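Local coordinates for glideosome-associated protein 50 (Plasmodium falciparum 3D7, PDB 3TGH) that probably helps assemble and anchor the glideosome, the complex behind parasite gliding and host-cell invasion, at the inner membrane complex, and has a purple acid phosphatase fold, at residues M72-T78 / T116-I122; S204-R208 / K259-N264; N283-K289 / Y300-I306. All blocks are in the same frame, centred on the assembly; numbering follows the deposited sequence.

Contact 1. Residues M72-T78 / T116-I122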
loop_
_atom_site.group_PDB
_atom_site.type_symbol
_atom_site.label_atom_id
_atom_site.label_comp_id
_atom_site.label_asym_id
_atom_site.label_seq_id
_atom_site.Cartn_x
_atom_site.Cartn_y
_atom_site.Cartn_z
ATOM N N MET A 72 -14.411 2.747 -12.359
ATOM C CA MET A 72 -13.681 2.675 -11.084
ATOM C C MET A 72 -14.036 1.431 -10.257
ATOM O O MET A 72 -13.605 1.300 -9.102
ATOM C CB MET A 72 -13.921 3.951 -10.267
ATOM C CG MET A 72 -13.219 5.186 -10.829
ATOM S SD MET A 72 -11.429 5.096 -10.644
ATOM C CE MET A 72 -11.272 5.498 -8.895
ATOM N N TYR A 73 -14.793 0.501 -10.838
ATOM C CA TYR A 73 -15.135 -0.710 -10.106
ATOM C C TYR A 73 -14.005 -1.725 -10.228
ATOM O O TYR A 73 -13.923 -2.481 -11.203
ATOM C CB TYR A 73 -16.470 -1.306 -10.560
ATOM C CG TYR A 73 -16.889 -2.485 -9.712
ATOM C CD1 TYR A 73 -17.075 -2.341 -8.341
ATOM C CD2 TYR A 73 -17.092 -3.745 -10.274
ATOM C CE1 TYR A 73 -17.455 -3.412 -7.548
ATOM C CE2 TYR A 73 -17.473 -4.827 -9.484
ATOM C CZ TYR A 73 -17.648 -4.648 -8.119
ATOM O OH TYR A 73 -18.024 -5.696 -7.314
ATOM N N MET A 74 -13.128 -1.705 -9.226
ATOM C CA MET A 74 -11.967 -2.578 -9.147
ATOM C C MET A 74 -11.566 -2.690 -7.673
ATOM O O MET A 74 -12.039 -1.907 -6.848
ATOM C CB MET A 74 -10.815 -1.977 -9.955
ATOM C CG MET A 74 -10.342 -0.610 -9.456
ATOM S SD MET A 74 -9.089 0.120 -10.528
ATOM C CE MET A 74 -10.081 0.464 -11.991
ATOM N N PRO A 75 -10.702 -3.657 -7.330
ATOM C CA PRO A 75 -10.278 -3.791 -5.938
ATOM C C PRO A 75 -9.547 -2.564 -5.425
ATOM O O PRO A 75 -8.794 -1.948 -6.171
ATOM C CB PRO A 75 -9.322 -4.990 -5.974
ATOM C CG PRO A 75 -9.756 -5.765 -7.158
ATOM C CD PRO A 75 -10.152 -4.737 -8.165
ATOM N N PHE A 76 -9.809 -2.230 -4.163
ATOM C CA PHE A 76 -9.142 -1.163 -3.421
ATOM C C PHE A 76 -8.558 -1.833 -2.172
ATOM O O PHE A 76 -9.251 -1.980 -1.148
ATOM C CB PHE A 76 -10.174 -0.091 -3.061
ATOM C CG PHE A 76 -9.590 1.149 -2.433
ATOM C CD1 PHE A 76 -9.189 2.219 -3.222
ATOM C CD2 PHE A 76 -9.514 1.274 -1.059
ATOM C CE1 PHE A 76 -8.676 3.375 -2.645
ATOM C CE2 PHE A 76 -8.993 2.431 -0.475
ATOM C CZ PHE A 76 -8.572 3.472 -1.275
ATOM N N PHE A 77 -7.310 -2.294 -2.286
ATOM C CA PHE A 77 -6.637 -3.048 -1.230
ATOM C C PHE A 77 -6.060 -2.025 -0.276
ATOM O O PHE A 77 -5.149 -1.271 -0.647
ATOM C CB PHE A 77 -5.482 -3.893 -1.771
ATOM C CG PHE A 77 -5.900 -4.998 -2.706
ATOM C CD1 PHE A 77 -6.476 -6.157 -2.214
ATOM C CD2 PHE A 77 -5.667 -4.895 -4.067
ATOM C CE1 PHE A 77 -6.853 -7.179 -3.079
ATOM C CE2 PHE A 77 -6.043 -5.910 -4.932
ATOM C CZ PHE A 77 -6.633 -7.051 -4.437
ATOM N N THR A 78 -6.582 -1.985 0.938
ATOM C CA THR A 78 -6.151 -0.969 1.873
ATOM C C THR A 78 -5.642 -1.533 3.193
ATOM O O THR A 78 -5.769 -2.718 3.480
ATOM C CB THR A 78 -7.255 0.082 2.092
ATOM O OG1 THR A 78 -6.684 1.197 2.790
ATOM C CG2 THR A 78 -8.418 -0.485 2.883
ATOM N N THR A 116 -20.667 -1.678 -7.801
ATOM C CA THR A 116 -20.822 -0.295 -7.385
ATOM C C THR A 116 -20.117 0.629 -8.377
ATOM O O THR A 116 -19.323 0.169 -9.205
ATOM C CB THR A 116 -20.235 -0.084 -5.975
ATOM O OG1 THR A 116 -18.905 -0.623 -5.921
ATOM C CG2 THR A 116 -21.105 -0.776 -4.924
ATOM N N ASN A 117 -20.410 1.927 -8.288
ATOM C CA ASN A 117 -19.723 2.946 -9.091
ATOM C C ASN A 117 -18.333 3.285 -8.543
ATOM O O ASN A 117 -17.527 3.904 -9.230
ATOM C CB ASN A 117 -20.558 4.230 -9.159
ATOM C CG ASN A 117 -21.894 4.028 -9.862
ATOM O OD1 ASN A 117 -22.015 3.208 -10.773
ATOM N ND2 ASN A 117 -22.904 4.784 -9.440
ATOM N N TYR A 118 -18.060 2.874 -7.309
ATOM C CA TYR A 118 -16.789 3.169 -6.642
ATOM C C TYR A 118 -15.995 1.875 -6.411
ATOM O O TYR A 118 -16.549 0.778 -6.548
ATOM C CB TYR A 118 -17.056 3.901 -5.326
ATOM C CG TYR A 118 -18.136 3.267 -4.477
ATOM C CD1 TYR A 118 -19.430 3.784 -4.462
ATOM C CD2 TYR A 118 -17.869 2.149 -3.696
ATOM C CE1 TYR A 118 -20.421 3.209 -3.688
ATOM C CE2 TYR A 118 -18.853 1.566 -2.916
ATOM C CZ TYR A 118 -20.129 2.101 -2.918
ATOM O OH TYR A 118 -21.108 1.526 -2.152
ATOM N N PRO A 119 -14.697 1.988 -6.072
ATOM C CA PRO A 119 -13.906 0.761 -5.942
ATOM C C PRO A 119 -14.355 -0.137 -4.788
ATOM O O PRO A 119 -14.919 0.346 -3.807
ATOM C CB PRO A 119 -12.481 1.283 -5.693
ATOM C CG PRO A 119 -12.473 2.673 -6.230
ATOM C CD PRO A 119 -13.851 3.196 -6.020
ATOM N N LYS A 120 -14.093 -1.432 -4.910
ATOM C CA LYS A 120 -14.479 -2.402 -3.885
ATOM C C LYS A 120 -13.459 -2.383 -2.732
ATOM O O LYS A 120 -12.301 -2.723 -2.913
ATOM C CB LYS A 120 -14.590 -3.808 -4.484
ATOM C CG LYS A 120 -15.178 -4.850 -3.522
ATOM C CD LYS A 120 -15.201 -6.246 -4.118
ATOM C CE LYS A 120 -15.889 -7.234 -3.171
ATOM N NZ LYS A 120 -15.933 -8.626 -3.713
ATOM N N TRP A 121 -13.924 -1.994 -1.551
ATOM C CA TRP A 121 -13.099 -1.892 -0.351
ATOM C C TRP A 121 -12.683 -3.286 0.120
ATOM O O TRP A 121 -13.536 -4.106 0.444
ATOM C CB TRP A 121 -13.925 -1.176 0.715
ATOM C CG TRP A 121 -13.242 -0.846 1.992
ATOM C CD1 TRP A 121 -13.160 -1.634 3.101
ATOM C CD2 TRP A 121 -12.603 0.385 2.329
ATOM N NE1 TRP A 121 -12.488 -0.979 4.101
ATOM C CE2 TRP A 121 -12.138 0.264 3.657
ATOM C CE3 TRP A 121 -12.370 1.577 1.639
ATOM C CZ2 TRP A 121 -11.458 1.290 4.305
ATOM C CZ3 TRP A 121 -11.695 2.601 2.296
ATOM C CH2 TRP A 121 -11.244 2.443 3.608
ATOM N N ILE A 122 -11.375 -3.548 0.126
ATOM C CA ILE A 122 -10.831 -4.842 0.519
ATOM C C ILE A 122 -9.853 -4.653 1.675
ATOM O O ILE A 122 -8.851 -3.944 1.549
ATOM C CB ILE A 122 -10.128 -5.540 -0.652
ATOM C CG1 ILE A 122 -11.124 -5.781 -1.791
ATOM C CG2 ILE A 122 -9.505 -6.867 -0.200
ATOM C CD1 ILE A 122 -10.540 -6.518 -2.965
HETATM O O HOH W 1 -17.246 2.919 -11.631
#
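F76 lies across from P119 and W121, and its side chain meets both in turn. Its CB sits 3.8 Å from P119 CB. F76 and W121 project from the same face of the sheet, and with CG anti to the backbone N (chi1 -173°) the F76 ring reaches the indole, where CD2 nears W121 CE3 and CE2 comes within 3.9 Å of W121 CZ3. The F76 ring and the six-membered ring of W121 are almost parallel, at 18°, but slid so far apart that they barely overlap. T78 CG2 instead stands over a face of that indole ring in a CH-pi contact, 4.0 Å from its centroid. The backbones pair as parallel strands at one margin of a mixed sheet of the metallophosphoesterase fold, 120-122 being the outermost strand and 75-78 its inner neighbour. Four bonds alternate between them, from K120 N to M74 O (2.9 Å) up to T78 N to I122 O (3.1 Å). On the other face I122 CD1 packs 3.6 Å from P75 CB, and I122 CG2 lies beside F77 CD1. Y61 of helix 56-62 meets both F76 and W121 edge-to-face. Before the strands, a water accepts from M72 N and donates to N117 O, the water oxygen lying 2.6 Å from it.

Contact 2. Residues S204-R208 / K259-N264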
loop_
_atom_site.group_PDB
_atom_site.type_symbol
_atom_site.label_atom_id
_atom_site.label_comp_id
_atom_site.label_asym_id
_atom_site.label_seq_id
_atom_site.Cartn_x
_atom_site.Cartn_y
_atom_site.Cartn_z
ATOM N N SER A 204 12.250 11.550 3.844
ATOM C CA SER A 204 12.713 12.928 3.998
ATOM C C SER A 204 11.584 13.830 4.515
ATOM O O SER A 204 11.807 15.016 4.777
ATOM C CB SER A 204 13.250 13.470 2.665
ATOM O OG SER A 204 14.271 12.640 2.137
ATOM N N GLY A 205 10.387 13.265 4.668
ATOM C CA GLY A 205 9.217 13.989 5.166
ATOM C C GLY A 205 9.196 14.129 6.679
ATOM O O GLY A 205 10.183 13.828 7.354
ATOM N N TYR A 206 8.052 14.554 7.209
ATOM C CA TYR A 206 7.946 14.994 8.612
ATOM C C TYR A 206 8.405 13.961 9.647
ATOM O O TYR A 206 9.151 14.293 10.571
ATOM C CB TYR A 206 6.517 15.444 8.926
ATOM C CG TYR A 206 6.359 16.030 10.309
ATOM C CD1 TYR A 206 6.912 17.268 10.627
ATOM C CD2 TYR A 206 5.667 15.347 11.305
ATOM C CE1 TYR A 206 6.776 17.814 11.900
ATOM C CE2 TYR A 206 5.526 15.885 12.584
ATOM C CZ TYR A 206 6.080 17.116 12.871
ATOM O OH TYR A 206 5.943 17.650 14.131
ATOM N N SER A 207 7.977 12.714 9.487
ATOM C CA SER A 207 8.321 11.663 10.449
ATOM C C SER A 207 9.812 11.330 10.450
ATOM O O SER A 207 10.327 10.829 11.438
ATOM C CB SER A 207 7.519 10.383 10.163
ATOM O OG SER A 207 8.064 9.668 9.062
ATOM N N ARG A 208 10.484 11.588 9.329
ATOM C CA ARG A 208 11.883 11.207 9.113
ATOM C C ARG A 208 12.129 9.692 9.114
ATOM O O ARG A 208 13.264 9.239 9.274
ATOM C CB ARG A 208 12.814 11.927 10.111
ATOM C CG ARG A 208 13.003 13.389 9.775
ATOM C CD ARG A 208 14.022 13.537 8.657
ATOM N NE ARG A 208 13.799 14.723 7.838
ATOM C CZ ARG A 208 14.504 15.023 6.748
ATOM N NH1 ARG A 208 15.489 14.224 6.336
ATOM N NH2 ARG A 208 14.226 16.127 6.063
ATOM N N LYS A 259 8.565 20.779 1.963
ATOM C CA LYS A 259 9.785 20.031 1.612
ATOM C C LYS A 259 10.576 19.450 2.799
ATOM O O LYS A 259 11.415 18.561 2.606
ATOM C CB LYS A 259 10.701 20.871 0.704
ATOM C CG LYS A 259 10.647 20.481 -0.781
ATOM C CD LYS A 259 9.261 20.671 -1.411
ATOM C CE LYS A 259 9.244 20.150 -2.843
ATOM N NZ LYS A 259 7.877 20.076 -3.427
ATOM N N SER A 260 10.302 19.943 4.011
ATOM C CA SER A 260 11.000 19.505 5.230
ATOM C C SER A 260 12.462 19.955 5.211
ATOM O O SER A 260 12.846 20.799 4.396
ATOM C CB SER A 260 10.904 17.982 5.406
ATOM O OG SER A 260 11.279 17.593 6.715
ATOM N N GLY A 261 13.271 19.399 6.114
ATOM C CA GLY A 261 14.692 19.738 6.209
ATOM C C GLY A 261 15.546 19.124 5.108
ATOM O O GLY A 261 15.168 19.136 3.935
ATOM N N MET A 262 16.698 18.577 5.492
ATOM C CA MET A 262 17.667 18.039 4.532
ATOM C C MET A 262 17.219 16.673 3.995
ATOM O O MET A 262 16.856 15.790 4.768
ATOM C CB MET A 262 19.051 17.927 5.185
ATOM C CG MET A 262 19.609 19.262 5.693
ATOM S SD MET A 262 21.173 19.112 6.584
ATOM C CE MET A 262 21.421 20.800 7.139
ATOM N N LYS A 263 17.262 16.505 2.676
ATOM C CA LYS A 263 16.809 15.268 2.033
ATOM C C LYS A 263 17.651 14.071 2.465
ATOM O O LYS A 263 18.847 14.205 2.736
ATOM C CB LYS A 263 16.884 15.382 0.502
ATOM C CG LYS A 263 16.080 16.526 -0.116
ATOM C CD LYS A 263 14.578 16.315 0.009
ATOM C CE LYS A 263 13.807 17.491 -0.573
ATOM N NZ LYS A 263 14.106 17.702 -2.019
ATOM N N ASN A 264 17.020 12.901 2.523
ATOM C CA ASN A 264 17.740 11.640 2.693
ATOM C C ASN A 264 18.795 11.513 1.593
ATOM O O ASN A 264 18.540 11.865 0.442
ATOM C CB ASN A 264 16.757 10.457 2.649
ATOM C CG ASN A 264 17.409 9.131 3.017
ATOM O OD1 ASN A 264 18.099 8.523 2.205
ATOM N ND2 ASN A 264 17.177 8.675 4.246
#
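R208 reaches across to the 259-264 loop and grips the carbonyl of M262. NH1 gives the main bond, 2.6 Å to M262 O and nearly in line with the C=O, though that oxygen lies 18° out of the guanidinium plane. NH2 adds two weak bonds, to M262 O at 3.0 Å and to S260 OG at 3.4 Å. Beside the arginine, S204 OG accepts the amide of N264, N264 N lying 2.8 Å away in a bond of 171°. A bend at chi2 (-80°) folds the R208 chain back along its own loop, and the guanidinium comes to lie with one face over S204 C. Behind these contacts the 204-208 loop is shaped by a type I turn from G205 to R208, closed by R208 N to G205 O. E238 holds S204 OG from outside the two loops, while N264 OD1 is tied to K266 N just beyond its segment. The S207 hydroxyl within the turn bonds D234, next in sequence to the metal ligand H233, and Y206 has its side chain about 6 Å from a bound cobalt ion. The positive guanidinium is thus matched to neutral oxygens, without a carboxylate across the contact, so polar bonds rather than a salt bridge join these surface loops.

Contact 3. Residues N283-K289 / Y300-I306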
loop_
_atom_site.group_PDB
_atom_site.type_symbol
_atom_site.label_atom_id
_atom_site.label_comp_id
_atom_site.label_asym_id
_atom_site.label_seq_id
_atom_site.Cartn_x
_atom_site.Cartn_y
_atom_site.Cartn_z
ATOM N N ASN A 283 8.001 -7.580 -17.973
ATOM C CA ASN A 283 9.133 -8.500 -18.080
ATOM C C ASN A 283 10.461 -7.855 -17.685
ATOM O O ASN A 283 11.374 -8.541 -17.235
ATOM C CB ASN A 283 9.225 -9.123 -19.492
ATOM C CG ASN A 283 9.300 -8.086 -20.605
ATOM O OD1 ASN A 283 9.117 -6.889 -20.379
ATOM N ND2 ASN A 283 9.564 -8.551 -21.821
ATOM N N ASN A 284 10.551 -6.536 -17.831
ATOM C CA ASN A 284 11.781 -5.796 -17.556
ATOM C C ASN A 284 11.911 -5.264 -16.126
ATOM O O ASN A 284 13.021 -4.987 -15.669
ATOM C CB ASN A 284 11.910 -4.647 -18.553
ATOM C CG ASN A 284 12.095 -5.143 -19.979
ATOM O OD1 ASN A 284 11.384 -4.725 -20.894
ATOM N ND2 ASN A 284 13.043 -6.055 -20.167
ATOM N N GLY A 285 10.791 -5.121 -15.426
ATOM C CA GLY A 285 10.817 -4.647 -14.045
ATOM C C GLY A 285 9.593 -3.844 -13.663
ATOM O O GLY A 285 8.491 -4.116 -14.142
ATOM N N ILE A 286 9.800 -2.850 -12.800
ATOM C CA ILE A 286 8.728 -2.005 -12.294
ATOM C C ILE A 286 8.986 -0.552 -12.659
ATOM O O ILE A 286 10.049 -0.008 -12.349
ATOM C CB ILE A 286 8.597 -2.085 -10.766
ATOM C CG1 ILE A 286 8.536 -3.543 -10.311
ATOM C CG2 ILE A 286 7.343 -1.312 -10.316
ATOM C CD1 ILE A 286 8.395 -3.715 -8.819
ATOM N N VAL A 287 8.017 0.059 -13.332
ATOM C CA VAL A 287 8.053 1.485 -13.625
ATOM C C VAL A 287 7.003 2.152 -12.748
ATOM O O VAL A 287 5.834 1.762 -12.770
ATOM C CB VAL A 287 7.752 1.771 -15.112
ATOM C CG1 VAL A 287 7.711 3.270 -15.370
ATOM C CG2 VAL A 287 8.794 1.110 -16.008
ATOM N N THR A 288 7.430 3.139 -11.964
ATOM C CA THR A 288 6.536 3.901 -11.114
ATOM C C THR A 288 6.478 5.338 -11.616
ATOM O O THR A 288 7.517 5.972 -11.808
ATOM C CB THR A 288 7.019 3.884 -9.652
ATOM O OG1 THR A 288 6.973 2.541 -9.152
ATOM C CG2 THR A 288 6.146 4.785 -8.776
ATOM N N LYS A 289 5.265 5.834 -11.847
ATOM C CA LYS A 289 5.051 7.214 -12.263
ATOM C C LYS A 289 4.382 8.006 -11.144
ATOM O O LYS A 289 3.310 7.630 -10.636
ATOM C CB LYS A 289 4.194 7.270 -13.529
ATOM C CG LYS A 289 4.880 6.718 -14.767
ATOM C CD LYS A 289 3.930 6.700 -15.954
ATOM C CE LYS A 289 4.468 5.858 -17.106
ATOM N NZ LYS A 289 3.473 5.737 -18.220
ATOM N N TYR A 300 7.806 12.555 -12.040
ATOM C CA TYR A 300 8.963 11.675 -11.903
ATOM C C TYR A 300 8.620 10.254 -12.322
ATOM O O TYR A 300 7.540 9.756 -12.009
ATOM C CB TYR A 300 9.489 11.664 -10.464
ATOM C CG TYR A 300 10.852 11.006 -10.339
ATOM C CD1 TYR A 300 12.004 11.658 -10.776
ATOM C CD2 TYR A 300 10.987 9.731 -9.800
ATOM C CE1 TYR A 300 13.254 11.054 -10.678
ATOM C CE2 TYR A 300 12.230 9.123 -9.695
ATOM C CZ TYR A 300 13.355 9.784 -10.133
ATOM O OH TYR A 300 14.578 9.171 -10.028
ATOM N N THR A 301 9.555 9.612 -13.019
ATOM C CA THR A 301 9.414 8.213 -13.396
ATOM C C THR A 301 10.597 7.425 -12.848
ATOM O O THR A 301 11.750 7.714 -13.181
ATOM C CB THR A 301 9.333 8.051 -14.916
ATOM O OG1 THR A 301 8.248 8.845 -15.412
ATOM C CG2 THR A 301 9.107 6.595 -15.293
ATOM N N HIS A 302 10.302 6.461 -11.981
ATOM C CA HIS A 302 11.322 5.607 -11.384
ATOM C C HIS A 302 11.248 4.224 -12.016
ATOM O O HIS A 302 10.168 3.657 -12.157
ATOM C CB HIS A 302 11.117 5.495 -9.873
ATOM C CG HIS A 302 12.119 4.609 -9.205
ATOM N ND1 HIS A 302 11.831 3.316 -8.824
ATOM C CD2 HIS A 302 13.419 4.813 -8.889
ATOM C CE1 HIS A 302 12.906 2.771 -8.283
ATOM N NE2 HIS A 302 13.882 3.659 -8.308
ATOM N N LYS A 303 12.401 3.679 -12.385
ATOM C CA LYS A 303 12.472 2.356 -12.994
ATOM C C LYS A 303 13.362 1.447 -12.158
ATOM O O LYS A 303 14.509 1.794 -11.842
ATOM C CB LYS A 303 12.995 2.449 -14.429
ATOM C CG LYS A 303 12.092 3.271 -15.350
ATOM C CD LYS A 303 12.648 3.402 -16.760
ATOM C CE LYS A 303 11.674 4.166 -17.655
ATOM N NZ LYS A 303 12.266 4.515 -18.976
ATOM N N LEU A 304 12.818 0.291 -11.792
ATOM C CA LEU A 304 13.543 -0.721 -11.045
ATOM C C LEU A 304 13.622 -1.988 -11.904
ATOM O O LEU A 304 12.600 -2.481 -12.377
ATOM C CB LEU A 304 12.821 -0.996 -9.720
ATOM C CG LEU A 304 13.614 -1.737 -8.641
ATOM C CD1 LEU A 304 14.687 -0.831 -8.053
ATOM C CD2 LEU A 304 12.700 -2.245 -7.546
ATOM N N ASN A 305 14.831 -2.504 -12.110
ATOM C CA ASN A 305 15.026 -3.717 -12.903
ATOM C C ASN A 305 14.500 -4.946 -12.171
ATOM O O ASN A 305 14.608 -5.038 -10.946
ATOM C CB ASN A 305 16.510 -3.919 -13.234
ATOM C CG ASN A 305 17.084 -2.797 -14.083
ATOM O OD1 ASN A 305 16.376 -2.177 -14.879
ATOM N ND2 ASN A 305 18.377 -2.537 -13.920
ATOM N N ILE A 306 13.931 -5.887 -12.921
ATOM C CA ILE A 306 13.507 -7.166 -12.349
ATOM C C ILE A 306 14.733 -7.904 -11.803
ATOM O O ILE A 306 15.812 -7.860 -12.400
ATOM C CB ILE A 306 12.761 -8.043 -13.390
ATOM C CG1 ILE A 306 12.048 -9.215 -12.703
ATOM C CG2 ILE A 306 13.716 -8.552 -14.475
ATOM C CD1 ILE A 306 11.103 -9.976 -13.627
HETATM O O HOH W 2 9.495 1.701 -9.511
#
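V287 and K303 form a non-hydrogen-bonded pair of antiparallel strands, their side chains lying alongside and pointing the same way, with V287 CG2 4.0 Å from K303 CG. The other valine methyl, anti to its backbone N (chi1 176°), crosses T301 obliquely, and V287 CG1 comes within 3.6 Å of T301 CG2. On this same face K289 and T301 run side by side; the lysine then extends away to E33 and E280, with which it forms salt bridges. The opposite face carries I286, L304, T288 and H302. I286 and L304 only approach at their bases, CB to CB at 4.5 Å, before their branches pack onto L228 of the other sheet. T288 and H302 likewise stand next to each other, and a water bridges their ends, 2.7 Å from T288 OG1 and 2.9 Å from H302 ND1, lying at the edge of the imidazole in its plane. H279 also bonds the T288 hydroxyl, and E241 takes H302 NE2, so both nitrogens of the ring have partners.

Strands 285-292 and 297-305 make a beta hairpin, the latter outermost in its sheet. I286 exchanges two backbone bonds with L304, and T288 two with H302, T288 N lying 2.8 Å from H302 O. G285 takes backbone angles outside the usual strand range (phi 148°), and its CA makes a CA-H...O contact with L304 O. Just beyond, I306 N bonds N284 O, the donor standing 38° out of the carbonyl plane. The two faces differ in chemistry: one mixes aliphatic stems with charged ends, whereas the other packs toward the second sheet and holds a bridging water. That water at ND1 and E241 at NE2 probably fix the rotation of the H302 ring, while H279 holds the T288 hydroxyl that shares the water.

Contacts 1 and 3 belong to the same seven-stranded mixed sheet and include its two outermost strands, 120-122 and 297-305; their centres are 25 Å apart and their nearest atoms about 14 Å. Contact 2 involves no strand. It ties two loops near the metal site, with the Y206 side chain about 7 Å from that of the metal ligand H233, and lies across the centre of the chain from contact 1, 32 Å away between centres. Contact 3 is 24 Å from contact 2, centre to centre, and like contact 1 is remote from the annotated metal ligands. None of the three touches another, and along the chain they follow in series.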